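Local coordinates for triacylglycerol lipase (Clostridium botulinum, PDB 5AH1), which hydrolyses synthetic polyesters and, as its lipase class implies, probably triacylglycerols, and is a zinc-binding alpha/beta-hydrolase, at residues 87-95 against 261-270; 242-250 against 288-297. All coordinates share one frame; numbering follows the deposited sequence. Where two conformers were deposited one is given.

In the fold
From the N terminus the chain leaves strand 80-83 of the central parallel sheet and enters a long loop that holds 87-95. Much later comes helix 242-257, whose first turns carry 242-250, then the loop with 261-270, and last 288-297, on helix 284-292 and the start of helix 296-299. Interaction 1 thus closes a loop of 165 residues, interaction 2 one of 37, and because the segments alternate, the two closures cross instead of nesting. Interaction 1 joins the loop after strand 80-83 to loop 261-270; interaction 2 joins the two helices flanking that second loop. They also touch: Met-87 packs on Thr-249 and Phe-250, Leu-262 on Phe-250, and Tyr-267 on Ile-288, which links the first loop to the helices.

Interaction 1 (87-95 against 261-270); sequences MGFGRDELL and KLFSSIYDLK
Glu-93 reaches across to Lys-270 and forms a salt bridge, OE1 to NZ 2.8 Å, through the syn lone pair of OE1. Glu-93 OE1 also accepts from Gly-90 N at 2.8 Å, on its anti side and somewhat out of the carboxylate plane, while OE2 accepts weakly from Asp-268 N. Alongside, the backbone N of Leu-94 donates to Ile-266 O at 2.8 Å, a nearly straight bond at 165°.

The apolar side is built on Phe-89, whose flat ring offers a face to one neighbour and an edge to another. Tyr-267 CB lies over that face, 3.9 Å from the Phe-89 centroid; the two rings are turned obliquely, their planes at 59°. Asp-268 O meets the edge in plane, where the ring hydrogens are slightly positive. Leu-269 CD2 packs against both Phe-89 CZ and Met-87 SD, and further along Leu-95 packs crosswise on Ile-266 CG2.

Second-shell bonds set these groups. The type I turn from Gly-90 to Glu-93 brings the carboxylate back to the turn's own first N-H. Lys-270 is long enough to span from its backbone to Glu-93, and a bend at chi4 (66°) turns NZ also to Asp-268 O and to a water shared with Gly-88 O. Arg-161 pairs with Asp-268 OD2.

Held by an ammonium group and the Gly-90 N-H, with a weaker bond from Asp-268 N, buried Glu-93 is probably kept ionised, its charge balanced by Lys-270.

Interaction 2 (242-250 against 288-297); sequences AKDLISYTF and IERVLDSNIW
Ile-246 lies over one face of the Trp-297 indole, its CG1 3.7 Å from the centroid of the six-membered ring and 14° off the normal, a CH-pi contact. The opposite face rests on Ile-296 CG2. Trp-297 NE1 donates to Val-291 O at 2.8 Å, with the oxygen close to the ring plane, which together with the two covered faces restrains the ring's rotation.

Leu-292 is a knob set among Lys-243, Ile-246, Ser-247 and Phe-250, and its CD2 comes to 3.5 Å from Ile-246 CG2. The same methyl meets the Phe-250 ring at its edge, whereas Ile-288 CG2 stands over a face of that ring, so branched and flat side chains interlock. Where the contact turns polar, Lys-243 runs fully extended, CG anti to the backbone N (chi1 -178°), past Leu-292 O to a salt bridge between its NZ and Asp-293 OD1 (3.0 Å). Its long aliphatic stem suits the border between core and solvent.

Thr-305 of helix 304-308 touches Ala-242, Ile-246 and Trp-297. The segments 242-250 and 288-292 run near antiparallel, at 153°, with axes 11.2 Å apart, and a single knob enters the hole: helix packing within the helical insertion that follows strand 221-227 of the alpha/beta-hydrolase sheet.

Interaction 1 (87-95 against 261-270)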
ATOM      1  N   MET A  87      -0.487  -7.065   4.052  1.00  8.86           N
ATOM      2  CA  MET A  87      -1.283  -7.591   5.157  1.00  9.44           C
ATOM      3  C   MET A  87      -2.503  -6.725   5.492  1.00  9.41           C
ATOM      4  O   MET A  87      -2.909  -6.621   6.650  1.00 11.72           O
ATOM      5  CB  MET A  87      -0.401  -7.899   6.380  1.00 10.80           C
ATOM      6  CG  MET A  87       0.400  -9.208   6.194  1.00 13.07           C
ATOM      7  SD  MET A  87      -0.680 -10.666   6.249  1.00 14.16           S
ATOM      8  CE  MET A  87      -0.922 -10.763   8.002  1.00 16.30           C
ATOM      9  N   GLY A  88      -3.098  -6.129   4.454  1.00  9.44           N
ATOM     10  CA  GLY A  88      -4.416  -5.519   4.549  1.00  9.41           C
ATOM     11  C   GLY A  88      -5.487  -6.453   4.022  1.00  9.10           C
ATOM     12  O   GLY A  88      -5.202  -7.306   3.175  1.00  9.69           O
ATOM     13  N   PHE A  89      -6.705  -6.312   4.547  1.00  9.38           N
ATOM     14  CA  PHE A  89      -7.812  -7.215   4.237  1.00  9.97           C
ATOM     15  C   PHE A  89      -9.056  -6.452   3.802  1.00 10.30           C
ATOM     16  O   PHE A  89      -9.065  -5.221   3.812  1.00  9.83           O
ATOM     17  CB  PHE A  89      -8.061  -8.120   5.440  1.00  9.62           C
ATOM     18  CG  PHE A  89      -6.884  -8.997   5.729  1.00  9.85           C
ATOM     19  CD1 PHE A  89      -6.690 -10.173   5.021  1.00 10.58           C
ATOM     20  CD2 PHE A  89      -5.923  -8.612   6.653  1.00 11.76           C
ATOM     21  CE1 PHE A  89      -5.555 -10.964   5.231  1.00 10.76           C
ATOM     22  CE2 PHE A  89      -4.802  -9.401   6.875  1.00 12.60           C
ATOM     23  CZ  PHE A  89      -4.620 -10.583   6.164  1.00 11.38           C
ATOM     24  N   GLY A  90     -10.086  -7.190   3.408  1.00 11.21           N
ATOM     25  CA  GLY A  90     -11.279  -6.607   2.819  1.00 11.74           C
ATOM     26  C   GLY A  90     -12.324  -6.183   3.818  1.00 11.38           C
ATOM     27  O   GLY A  90     -12.236  -6.468   5.017  1.00 11.28           O
ATOM     28  N   ARG A  91     -13.331  -5.494   3.302  1.00 12.22           N
ATOM     29  CA  ARG A  91     -14.426  -4.979   4.118  1.00 13.05           C
ATOM     30  C   ARG A  91     -15.215  -6.070   4.823  1.00 14.63           C
ATOM     31  O   ARG A  91     -15.815  -5.814   5.858  1.00 16.01           O
ATOM     32  CB  ARG A  91     -15.375  -4.141   3.262  1.00 12.73           C
ATOM     33  CG  ARG A  91     -14.775  -2.841   2.797  1.00 12.96           C
ATOM     34  CD  ARG A  91     -15.774  -2.013   1.979  1.00 12.92           C
ATOM     35  NE  ARG A  91     -17.005  -1.694   2.699  1.00 13.32           N
ATOM     36  CZ  ARG A  91     -17.124  -0.685   3.552  1.00 12.43           C
ATOM     37  NH1 ARG A  91     -16.094   0.102   3.821  1.00 11.75           N
ATOM     38  NH2 ARG A  91     -18.277  -0.461   4.160  1.00 13.29           N
ATOM     39  N   ASP A  92     -15.217  -7.275   4.249  1.00 14.66           N
ATOM     40  CA  ASP A  92     -15.912  -8.429   4.808  1.00 16.33           C
ATOM     41  C   ASP A  92     -15.015  -9.278   5.709  1.00 15.74           C
ATOM     42  O   ASP A  92     -15.397 -10.371   6.110  1.00 18.43           O
ATOM     43  CB  ASP A  92     -16.437  -9.311   3.671  1.00 18.64           C
ATOM     44  CG  ASP A  92     -15.315  -9.901   2.818  1.00 21.18           C
ATOM     45  OD1 ASP A  92     -14.341  -9.180   2.525  1.00 21.00           O
ATOM     46  OD2 ASP A  92     -15.411 -11.094   2.446  1.00 24.13           O
ATOM     47  N   GLU A  93     -13.825  -8.784   6.027  1.00 12.94           N
ATOM     48  CA  GLU A  93     -12.879  -9.525   6.855  1.00 12.30           C
ATOM     49  C   GLU A  93     -12.625  -8.800   8.174  1.00 12.79           C
ATOM     50  O   GLU A  93     -12.999  -7.640   8.332  1.00 13.70           O
ATOM     51  CB  GLU A  93     -11.567  -9.749   6.080  1.00 11.66           C
ATOM     52  CG  GLU A  93     -11.784 -10.540   4.784  1.00 12.38           C
ATOM     53  CD  GLU A  93     -10.518 -10.872   4.028  1.00 12.58           C
ATOM     54  OE1 GLU A  93     -10.038 -10.034   3.244  1.00 12.58           O
ATOM     55  OE2 GLU A  93     -10.025 -12.006   4.166  1.00 15.07           O
ATOM     56  N   LEU A  94     -12.032  -9.521   9.121  1.00 12.65           N
ATOM     57  CA  LEU A  94     -11.640  -8.981  10.429  1.00 13.01           C
ATOM     58  C   LEU A  94     -12.821  -8.484  11.251  1.00 14.53           C
ATOM     59  O   LEU A  94     -12.678  -7.561  12.058  1.00 14.63           O
ATOM     60  CB  LEU A  94     -10.595  -7.863  10.285  1.00 12.77           C
ATOM     61  CG  LEU A  94      -9.327  -8.211   9.506  1.00 13.60           C
ATOM     62  CD1 LEU A  94      -8.339  -7.051   9.597  1.00 14.41           C
ATOM     63  CD2 LEU A  94      -8.705  -9.519  10.009  1.00 14.12           C
ATOM     64  N   LEU A  95     -13.974  -9.121  11.059  1.00 15.63           N
ATOM     65  CA  LEU A  95     -15.167  -8.833  11.848  1.00 16.25           C
ATOM     66  C   LEU A  95     -15.498  -7.352  11.829  1.00 16.53           C
ATOM     67  O   LEU A  95     -15.945  -6.785  12.828  1.00 17.61           O
ATOM     68  CB  LEU A  95     -14.991  -9.344  13.280  1.00 16.93           C
ATOM     69  CG  LEU A  95     -14.848 -10.867  13.350  1.00 18.16           C
ATOM     70  CD1 LEU A  95     -14.514 -11.318  14.745  1.00 19.32           C
ATOM     71  CD2 LEU A  95     -16.102 -11.567  12.867  1.00 19.26           C
ATOM     72  N   LYS A 261      -8.587 -14.507  18.447  1.00 23.90           N
ATOM     73  CA  LYS A 261      -9.290 -14.312  17.189  1.00 22.14           C
ATOM     74  C   LYS A 261      -8.325 -14.294  16.003  1.00 18.85           C
ATOM     75  O   LYS A 261      -8.743 -14.494  14.870  1.00 17.37           O
ATOM     76  CB  LYS A 261     -10.131 -13.042  17.240  1.00 24.24           C
ATOM     77  CG  LYS A 261     -11.327 -13.167  18.184  1.00 27.53           C
ATOM     78  CD  LYS A 261     -12.180 -11.920  18.178  1.00 30.02           C
ATOM     79  CE  LYS A 261     -13.389 -12.051  19.092  1.00 32.38           C
ATOM     80  NZ  LYS A 261     -14.102 -10.743  19.198  1.00 33.95           N
ATOM     81  N   LEU A 262      -7.036 -14.093  16.270  1.00 17.51           N
ATOM     82  CA  LEU A 262      -6.011 -14.169  15.226  1.00 16.74           C
ATOM     83  C   LEU A 262      -6.038 -15.535  14.547  1.00 16.29           C
ATOM     84  O   LEU A 262      -5.732 -15.656  13.368  1.00 16.59           O
ATOM     85  CB  LEU A 262      -4.620 -13.923  15.817  1.00 17.34           C
ATOM     86  CG  LEU A 262      -3.434 -13.992  14.847  1.00 17.59           C
ATOM     87  CD1 LEU A 262      -3.527 -12.921  13.769  1.00 17.72           C
ATOM     88  CD2 LEU A 262      -2.121 -13.873  15.620  1.00 18.20           C
ATOM     89  N   PHE A 263      -6.412 -16.562  15.294  1.00 16.46           N
ATOM     90  CA  PHE A 263      -6.481 -17.904  14.739  1.00 17.79           C
ATOM     91  C   PHE A 263      -7.910 -18.364  14.496  1.00 17.57           C
ATOM     92  O   PHE A 263      -8.222 -19.558  14.568  1.00 18.71           O
ATOM     93  CB  PHE A 263      -5.723 -18.866  15.639  1.00 20.59           C
ATOM     94  CG  PHE A 263      -4.261 -18.552  15.725  1.00 22.48           C
ATOM     95  CD1 PHE A 263      -3.427 -18.796  14.649  1.00 23.60           C
ATOM     96  CD2 PHE A 263      -3.724 -17.972  16.859  1.00 23.16           C
ATOM     97  CE1 PHE A 263      -2.090 -18.492  14.714  1.00 24.07           C
ATOM     98  CE2 PHE A 263      -2.383 -17.670  16.924  1.00 23.39           C
ATOM     99  CZ  PHE A 263      -1.569 -17.930  15.851  1.00 23.63           C
ATOM    100  N   SER A 264      -8.777 -17.407  14.185  1.00 16.78           N
ATOM    101  CA  SER A 264     -10.132 -17.716  13.739  1.00 16.86           C
ATOM    102  C   SER A 264     -10.254 -17.374  12.265  1.00 15.23           C
ATOM    103  O   SER A 264      -9.443 -16.625  11.717  1.00 14.82           O
ATOM    104  CB  SER A 264     -11.176 -16.964  14.559  1.00 18.26           C
ATOM    105  OG  SER A 264     -11.150 -15.587  14.273  1.00 18.60           O
ATOM    106  N   SER A 265     -11.271 -17.930  11.619  1.00 14.64           N
ATOM    107  CA  SER A 265     -11.431 -17.796  10.174  1.00 15.87           C
ATOM    108  C   SER A 265     -12.072 -16.472   9.811  1.00 15.06           C
ATOM    109  O   SER A 265     -13.221 -16.426   9.390  1.00 16.20           O
ATOM    110  CB  SER A 265     -12.273 -18.947   9.624  1.00 17.46           C
ATOM    111  OG  SER A 265     -11.680 -20.177   9.959  1.00 19.32           O
ATOM    112  N   ILE A 266     -11.315 -15.391   9.965  1.00 12.81           N
ATOM    113  CA  ILE A 266     -11.830 -14.054   9.700  1.00 13.28           C
ATOM    114  C   ILE A 266     -10.917 -13.294   8.737  1.00 13.58           C
ATOM    115  O   ILE A 266     -11.063 -12.087   8.562  1.00 14.24           O
ATOM    116  CB  ILE A 266     -12.070 -13.271  11.016  1.00 13.43           C
ATOM    117  CG1 ILE A 266     -10.762 -13.022  11.774  1.00 14.85           C
ATOM    118  CG2 ILE A 266     -13.082 -14.019  11.874  1.00 13.24           C
ATOM    119  CD1 ILE A 266     -10.925 -12.173  13.041  1.00 14.42           C
ATOM    120  N   TYR A 267      -9.983 -13.999   8.101  1.00 12.94           N
ATOM    121  CA  TYR A 267      -9.172 -13.419   7.034  1.00 12.12           C
ATOM    122  C   TYR A 267      -8.600 -14.520   6.146  1.00 12.40           C
ATOM    123  O   TYR A 267      -8.451 -15.658   6.564  1.00 12.92           O
ATOM    124  CB  TYR A 267      -8.059 -12.517   7.593  1.00 13.48           C
ATOM    125  CG  TYR A 267      -7.100 -13.207   8.517  1.00 13.01           C
ATOM    126  CD1 TYR A 267      -7.399 -13.364   9.866  1.00 13.62           C
ATOM    127  CD2 TYR A 267      -5.909 -13.728   8.047  1.00 14.22           C
ATOM    128  CE1 TYR A 267      -6.531 -14.005  10.721  1.00 14.23           C
ATOM    129  CE2 TYR A 267      -5.035 -14.364   8.887  1.00 14.58           C
ATOM    130  CZ  TYR A 267      -5.348 -14.515  10.221  1.00 15.32           C
ATOM    131  OH  TYR A 267      -4.452 -15.167  11.031  1.00 16.38           O
ATOM    132  N   ASP A 268      -8.293 -14.151   4.910  1.00 12.34           N
ATOM    133  CA  ASP A 268      -7.885 -15.071   3.850  1.00 12.12           C
ATOM    134  C   ASP A 268      -6.631 -14.458   3.236  1.00 10.48           C
ATOM    135  O   ASP A 268      -6.615 -13.271   2.913  1.00 10.29           O
ATOM    136  CB  ASP A 268      -9.052 -15.151   2.850  1.00 14.16           C
ATOM    137  CG  ASP A 268      -8.779 -16.016   1.614  1.00 15.30           C
ATOM    138  OD1 ASP A 268      -7.651 -16.508   1.390  1.00 13.98           O
ATOM    139  OD2 ASP A 268      -9.756 -16.199   0.841  1.00 17.48           O
ATOM    140  N   LEU A 269      -5.562 -15.236   3.127  1.00  9.87           N
ATOM    141  CA  LEU A 269      -4.300 -14.736   2.560  1.00 10.27           C
ATOM    142  C   LEU A 269      -4.292 -14.725   1.032  1.00  9.41           C
ATOM    143  O   LEU A 269      -3.390 -14.155   0.425  1.00  9.59           O
ATOM    144  CB  LEU A 269      -3.107 -15.529   3.077  1.00 11.55           C
ATOM    145  CG  LEU A 269      -2.944 -15.501   4.593  1.00 14.22           C
ATOM    146  CD1 LEU A 269      -1.856 -16.470   5.022  1.00 16.42           C
ATOM    147  CD2 LEU A 269      -2.650 -14.094   5.096  1.00 15.72           C
ATOM    148  N   LYS A 270      -5.302 -15.333   0.415  1.00  8.90           N
ATOM    149  CA  LYS A 270      -5.556 -15.187  -1.021  1.00  8.68           C
ATOM    150  C   LYS A 270      -4.385 -15.637  -1.894  1.00  8.78           C
ATOM    151  O   LYS A 270      -4.134 -15.065  -2.954  1.00 10.66           O
ATOM    152  CB  LYS A 270      -5.970 -13.742  -1.345  1.00  9.29           C
ATOM    153  CG  LYS A 270      -7.029 -13.206  -0.385  1.00 10.03           C
ATOM    154  CD  LYS A 270      -7.620 -11.841  -0.775  1.00 10.53           C
ATOM    155  CE  LYS A 270      -8.664 -11.401   0.235  1.00 10.39           C
ATOM    156  NZ  LYS A 270      -8.109 -11.114   1.569  1.00 10.09           N
TER
HETATM  157  O   HOH W   1      -6.563  -8.812   1.327  1.00  9.28           O

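Interaction 2 (242-250 against 288-297)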
ATOM      1  N   ALA A 242      12.474 -13.263   5.362  1.00 10.55           N
ATOM      2  CA  ALA A 242      11.102 -13.124   4.907  1.00 10.82           C
ATOM      3  C   ALA A 242      10.082 -13.755   5.857  1.00 10.41           C
ATOM      4  O   ALA A 242       9.059 -13.138   6.167  1.00 11.34           O
ATOM      5  CB  ALA A 242      10.957 -13.705   3.522  1.00 11.90           C
ATOM      6  N   LYS A 243      10.340 -14.991   6.283  1.00 11.93           N
ATOM      7  CA  LYS A 243       9.398 -15.694   7.144  1.00 13.82           C
ATOM      8  C   LYS A 243       9.178 -14.922   8.433  1.00 14.22           C
ATOM      9  O   LYS A 243       8.068 -14.900   8.979  1.00 14.41           O
ATOM     10  CB  LYS A 243       9.905 -17.116   7.452  1.00 16.16           C
ATOM     11  CG  LYS A 243       8.948 -17.927   8.298  1.00 18.38           C
ATOM     12  CD  LYS A 243       9.494 -19.325   8.559  1.00 19.78           C
ATOM     13  CE  LYS A 243       8.497 -20.163   9.342  1.00 21.67           C
ATOM     14  NZ  LYS A 243       9.062 -21.465   9.768  1.00 23.76           N
ATOM     15  N   ASP A 244      10.244 -14.315   8.943  1.00 14.14           N
ATOM     16  CA  ASP A 244      10.141 -13.569  10.191  1.00 14.82           C
ATOM     17  C   ASP A 244       9.332 -12.290  10.001  1.00 13.13           C
ATOM     18  O   ASP A 244       8.580 -11.910  10.884  1.00 13.55           O
ATOM     19  CB  ASP A 244      11.520 -13.246  10.748  1.00 17.01           C
ATOM     20  CG  ASP A 244      12.255 -14.483  11.247  1.00 20.55           C
ATOM     21  OD1 ASP A 244      11.623 -15.557  11.401  1.00 21.86           O
ATOM     22  OD2 ASP A 244      13.465 -14.372  11.504  1.00 23.08           O
ATOM     23  N   LEU A 245       9.498 -11.628   8.856  1.00 12.18           N
ATOM     24  CA  LEU A 245       8.715 -10.431   8.567  1.00 11.55           C
ATOM     25  C   LEU A 245       7.234 -10.790   8.506  1.00 10.86           C
ATOM     26  O   LEU A 245       6.400 -10.118   9.108  1.00 10.98           O
ATOM     27  CB  LEU A 245       9.180  -9.783   7.265  1.00 11.90           C
ATOM     28  CG  LEU A 245       8.406  -8.540   6.817  1.00 13.39           C
ATOM     29  CD1 LEU A 245       8.251  -7.521   7.933  1.00 16.17           C
ATOM     30  CD2 LEU A 245       9.091  -7.888   5.628  1.00 13.71           C
ATOM     31  N   ILE A 246       6.896 -11.865   7.803  1.00 11.01           N
ATOM     32  CA  ILE A 246       5.498 -12.275   7.745  1.00 12.03           C
ATOM     33  C   ILE A 246       4.970 -12.638   9.142  1.00 11.71           C
ATOM     34  O   ILE A 246       3.878 -12.231   9.530  1.00 11.15           O
ATOM     35  CB  ILE A 246       5.288 -13.464   6.776  1.00 13.97           C
ATOM     36  CG1 ILE A 246       5.696 -13.102   5.344  1.00 16.30           C
ATOM     37  CG2 ILE A 246       3.833 -13.921   6.802  1.00 14.92           C
ATOM     38  CD1 ILE A 246       4.751 -12.168   4.659  1.00 17.70           C
ATOM     39  N   SER A 247       5.752 -13.387   9.909  1.00 11.66           N
ATOM     40  CA  SER A 247       5.330 -13.805  11.239  1.00 11.79           C
ATOM     41  C   SER A 247       5.104 -12.583  12.143  1.00 11.24           C
ATOM     42  O   SER A 247       4.095 -12.493  12.845  1.00 11.13           O
ATOM     43  CB  SER A 247       6.357 -14.768  11.832  1.00 11.85           C
ATOM     44  OG  SER A 247       5.861 -15.335  13.023  1.00 12.74           O
ATOM     45  N   TYR A 248       6.035 -11.637  12.111  1.00 10.72           N
ATOM     46  CA  TYR A 248       5.861 -10.377  12.815  1.00 11.33           C
ATOM     47  C   TYR A 248       4.542  -9.687  12.443  1.00 11.08           C
ATOM     48  O   TYR A 248       3.817  -9.210  13.317  1.00 11.90           O
ATOM     49  CB  TYR A 248       7.032  -9.432  12.524  1.00 11.45           C
ATOM     50  CG  TYR A 248       6.755  -8.017  12.963  1.00 11.81           C
ATOM     51  CD1 TYR A 248       6.791  -7.666  14.302  1.00 12.67           C
ATOM     52  CD2 TYR A 248       6.446  -7.037  12.035  1.00 12.52           C
ATOM     53  CE1 TYR A 248       6.517  -6.373  14.714  1.00 12.59           C
ATOM     54  CE2 TYR A 248       6.168  -5.741  12.431  1.00 12.54           C
ATOM     55  CZ  TYR A 248       6.213  -5.414  13.775  1.00 11.92           C
ATOM     56  OH  TYR A 248       5.934  -4.110  14.154  1.00 12.12           O
ATOM     57  N   THR A 249       4.234  -9.664  11.156  0.57 10.47           N
ATOM     58  CA  THR A 249       3.052  -8.961  10.700  0.57 10.88           C
ATOM     59  C   THR A 249       1.754  -9.671  11.133  0.57 11.16           C
ATOM     60  O   THR A 249       0.736  -9.024  11.334  0.57 11.21           O
ATOM     61  CB  THR A 249       3.112  -8.718   9.192  0.57 11.51           C
ATOM     62  OG1 THR A 249       4.388  -8.145   8.865  0.57 11.93           O
ATOM     63  CG2 THR A 249       2.029  -7.757   8.782  0.57 11.88           C
ATOM     64  N   PHE A 250       1.793 -10.989  11.313  1.00 11.28           N
ATOM     65  CA  PHE A 250       0.668 -11.713  11.931  1.00 11.82           C
ATOM     66  C   PHE A 250       0.518 -11.288  13.385  1.00 12.63           C
ATOM     67  O   PHE A 250      -0.594 -11.152  13.886  1.00 12.89           O
ATOM     68  CB  PHE A 250       0.844 -13.231  11.853  1.00 13.59           C
ATOM     69  CG  PHE A 250       0.464 -13.819  10.528  1.00 15.75           C
ATOM     70  CD1 PHE A 250      -0.831 -13.727  10.049  1.00 19.03           C
ATOM     71  CD2 PHE A 250       1.395 -14.503   9.778  1.00 18.93           C
ATOM     72  CE1 PHE A 250      -1.168 -14.287   8.832  1.00 20.60           C
ATOM     73  CE2 PHE A 250       1.063 -15.056   8.566  1.00 20.30           C
ATOM     74  CZ  PHE A 250      -0.212 -14.948   8.089  1.00 21.08           C
ATOM     75  N   ILE A 288      -2.395 -21.120   8.612  1.00 12.86           N
ATOM     76  CA  ILE A 288      -1.354 -20.115   8.814  1.00 14.09           C
ATOM     77  C   ILE A 288       0.036 -20.743   8.965  1.00 14.48           C
ATOM     78  O   ILE A 288       1.011 -20.271   8.370  1.00 14.03           O
ATOM     79  CB  ILE A 288      -1.685 -19.207  10.035  1.00 15.98           C
ATOM     80  CG1 ILE A 288      -2.949 -18.373   9.771  1.00 17.50           C
ATOM     81  CG2 ILE A 288      -0.503 -18.306  10.379  1.00 16.37           C
ATOM     82  CD1 ILE A 288      -3.000 -17.620   8.467  1.00 18.87           C
ATOM     83  N   GLU A 289       0.133 -21.807   9.752  1.00 14.50           N
ATOM     84  CA  GLU A 289       1.414 -22.475   9.933  1.00 16.30           C
ATOM     85  C   GLU A 289       1.924 -23.020   8.598  1.00 14.71           C
ATOM     86  O   GLU A 289       3.118 -22.933   8.285  1.00 14.17           O
ATOM     87  CB  GLU A 289       1.277 -23.597  10.966  1.00 20.48           C
ATOM     88  CG  GLU A 289       2.590 -24.253  11.350  1.00 26.08           C
ATOM     89  CD  GLU A 289       2.497 -25.023  12.653  1.00 31.10           C
ATOM     90  OE1 GLU A 289       1.366 -25.327  13.096  1.00 33.24           O
ATOM     91  OE2 GLU A 289       3.563 -25.320  13.239  1.00 33.44           O
ATOM     92  N   ARG A 290       1.018 -23.594   7.815  1.00 14.27           N
ATOM     93  CA  ARG A 290       1.386 -24.160   6.530  1.00 14.24           C
ATOM     94  C   ARG A 290       1.884 -23.077   5.565  1.00 13.35           C
ATOM     95  O   ARG A 290       2.905 -23.261   4.895  1.00 14.34           O
ATOM     96  CB  ARG A 290       0.209 -24.945   5.951  1.00 15.06           C
ATOM     97  CG  ARG A 290       0.547 -25.751   4.725  1.00 15.94           C
ATOM     98  CD  ARG A 290      -0.562 -26.737   4.401  1.00 15.48           C
ATOM     99  NE  ARG A 290      -1.868 -26.106   4.267  1.00 15.07           N
ATOM    100  CZ  ARG A 290      -2.332 -25.547   3.147  1.00 15.07           C
ATOM    101  NH1 ARG A 290      -1.601 -25.518   2.037  1.00 15.13           N
ATOM    102  NH2 ARG A 290      -3.546 -25.010   3.139  1.00 15.01           N
ATOM    103  N   VAL A 291       1.200 -21.938   5.523  1.00 12.91           N
ATOM    104  CA  VAL A 291       1.649 -20.829   4.694  1.00 12.49           C
ATOM    105  C   VAL A 291       3.001 -20.288   5.181  1.00 11.80           C
ATOM    106  O   VAL A 291       3.904 -20.054   4.378  1.00 11.98           O
ATOM    107  CB  VAL A 291       0.589 -19.718   4.632  1.00 12.86           C
ATOM    108  CG1 VAL A 291       1.122 -18.492   3.928  1.00 13.68           C
ATOM    109  CG2 VAL A 291      -0.653 -20.231   3.912  1.00 13.90           C
ATOM    110  N   LEU A 292       3.158 -20.105   6.491  1.00 11.34           N
ATOM    111  CA  LEU A 292       4.443 -19.644   7.027  1.00 12.81           C
ATOM    112  C   LEU A 292       5.608 -20.558   6.694  1.00 12.87           C
ATOM    113  O   LEU A 292       6.728 -20.085   6.472  1.00 13.40           O
ATOM    114  CB  LEU A 292       4.365 -19.466   8.539  1.00 14.60           C
ATOM    115  CG  LEU A 292       3.618 -18.214   8.974  1.00 16.03           C
ATOM    116  CD1 LEU A 292       3.411 -18.245  10.472  1.00 17.43           C
ATOM    117  CD2 LEU A 292       4.385 -16.943   8.567  1.00 17.89           C
ATOM    118  N   ASP A 293       5.342 -21.859   6.656  1.00 13.37           N
ATOM    119  CA  ASP A 293       6.376 -22.858   6.402  1.00 14.96           C
ATOM    120  C   ASP A 293       6.598 -23.120   4.918  1.00 14.88           C
ATOM    121  O   ASP A 293       7.451 -23.932   4.550  1.00 16.97           O
ATOM    122  CB  ASP A 293       6.007 -24.183   7.075  1.00 17.52           C
ATOM    123  CG  ASP A 293       6.163 -24.144   8.577  1.00 20.69           C
ATOM    124  OD1 ASP A 293       6.648 -23.127   9.119  1.00 22.43           O
ATOM    125  OD2 ASP A 293       5.807 -25.148   9.223  1.00 21.58           O
ATOM    126  N   SER A 294       5.848 -22.434   4.063  1.00 13.99           N
ATOM    127  CA  SER A 294       5.974 -22.621   2.617  1.00 14.25           C
ATOM    128  C   SER A 294       7.340 -22.210   2.096  1.00 14.08           C
ATOM    129  O   SER A 294       7.950 -21.265   2.602  1.00 14.73           O
ATOM    130  CB  SER A 294       4.910 -21.788   1.897  1.00 14.55           C
ATOM    131  OG  SER A 294       5.063 -21.855   0.479  1.00 14.96           O
ATOM    132  N   ASN A 295       7.790 -22.900   1.054  1.00 14.48           N
ATOM    133  CA  ASN A 295       9.016 -22.527   0.369  1.00 14.32           C
ATOM    134  C   ASN A 295       8.913 -21.194  -0.361  1.00 13.31           C
ATOM    135  O   ASN A 295       9.917 -20.650  -0.811  1.00 13.99           O
ATOM    136  CB  ASN A 295       9.453 -23.625  -0.620  1.00 16.51           C
ATOM    137  CG  ASN A 295       8.468 -23.823  -1.759  1.00 18.96           C
ATOM    138  OD1 ASN A 295       7.260 -23.700  -1.569  1.00 21.94           O
ATOM    139  ND2 ASN A 295       8.981 -24.123  -2.954  1.00 19.65           N
ATOM    140  N   ILE A 296       7.701 -20.682  -0.500  1.00 13.24           N
ATOM    141  CA  ILE A 296       7.483 -19.471  -1.271  1.00 13.58           C
ATOM    142  C   ILE A 296       8.343 -18.288  -0.787  1.00 12.04           C
ATOM    143  O   ILE A 296       8.806 -17.476  -1.588  1.00 14.27           O
ATOM    144  CB  ILE A 296       5.972 -19.120  -1.284  1.00 15.35           C
ATOM    145  CG1 ILE A 296       5.668 -18.166  -2.418  1.00 16.50           C
ATOM    146  CG2 ILE A 296       5.504 -18.565   0.058  1.00 14.65           C
ATOM    147  CD1 ILE A 296       4.184 -17.972  -2.626  1.00 17.21           C
ATOM    148  N   TRP A 297       8.581 -18.223   0.515  1.00 10.63           N
ATOM    149  CA  TRP A 297       9.222 -17.061   1.117  1.00 10.09           C
ATOM    150  C   TRP A 297      10.693 -16.905   0.781  1.00  9.77           C
ATOM    151  O   TRP A 297      11.235 -15.820   0.976  1.00 11.53           O
ATOM    152  CB  TRP A 297       9.008 -17.053   2.632  1.00 10.97           C
ATOM    153  CG  TRP A 297       7.553 -17.130   2.943  1.00 12.39           C
ATOM    154  CD1 TRP A 297       6.897 -18.170   3.515  1.00 13.37           C
ATOM    155  CD2 TRP A 297       6.566 -16.155   2.622  1.00 12.77           C
ATOM    156  NE1 TRP A 297       5.561 -17.902   3.593  1.00 14.07           N
ATOM    157  CE2 TRP A 297       5.328 -16.665   3.056  1.00 13.79           C
ATOM    158  CE3 TRP A 297       6.613 -14.893   2.026  1.00 14.07           C
ATOM    159  CZ2 TRP A 297       4.142 -15.962   2.904  1.00 15.26           C
ATOM    160  CZ3 TRP A 297       5.449 -14.196   1.881  1.00 15.24           C
ATOM    161  CH2 TRP A 297       4.220 -14.729   2.315  1.00 15.64           C
TER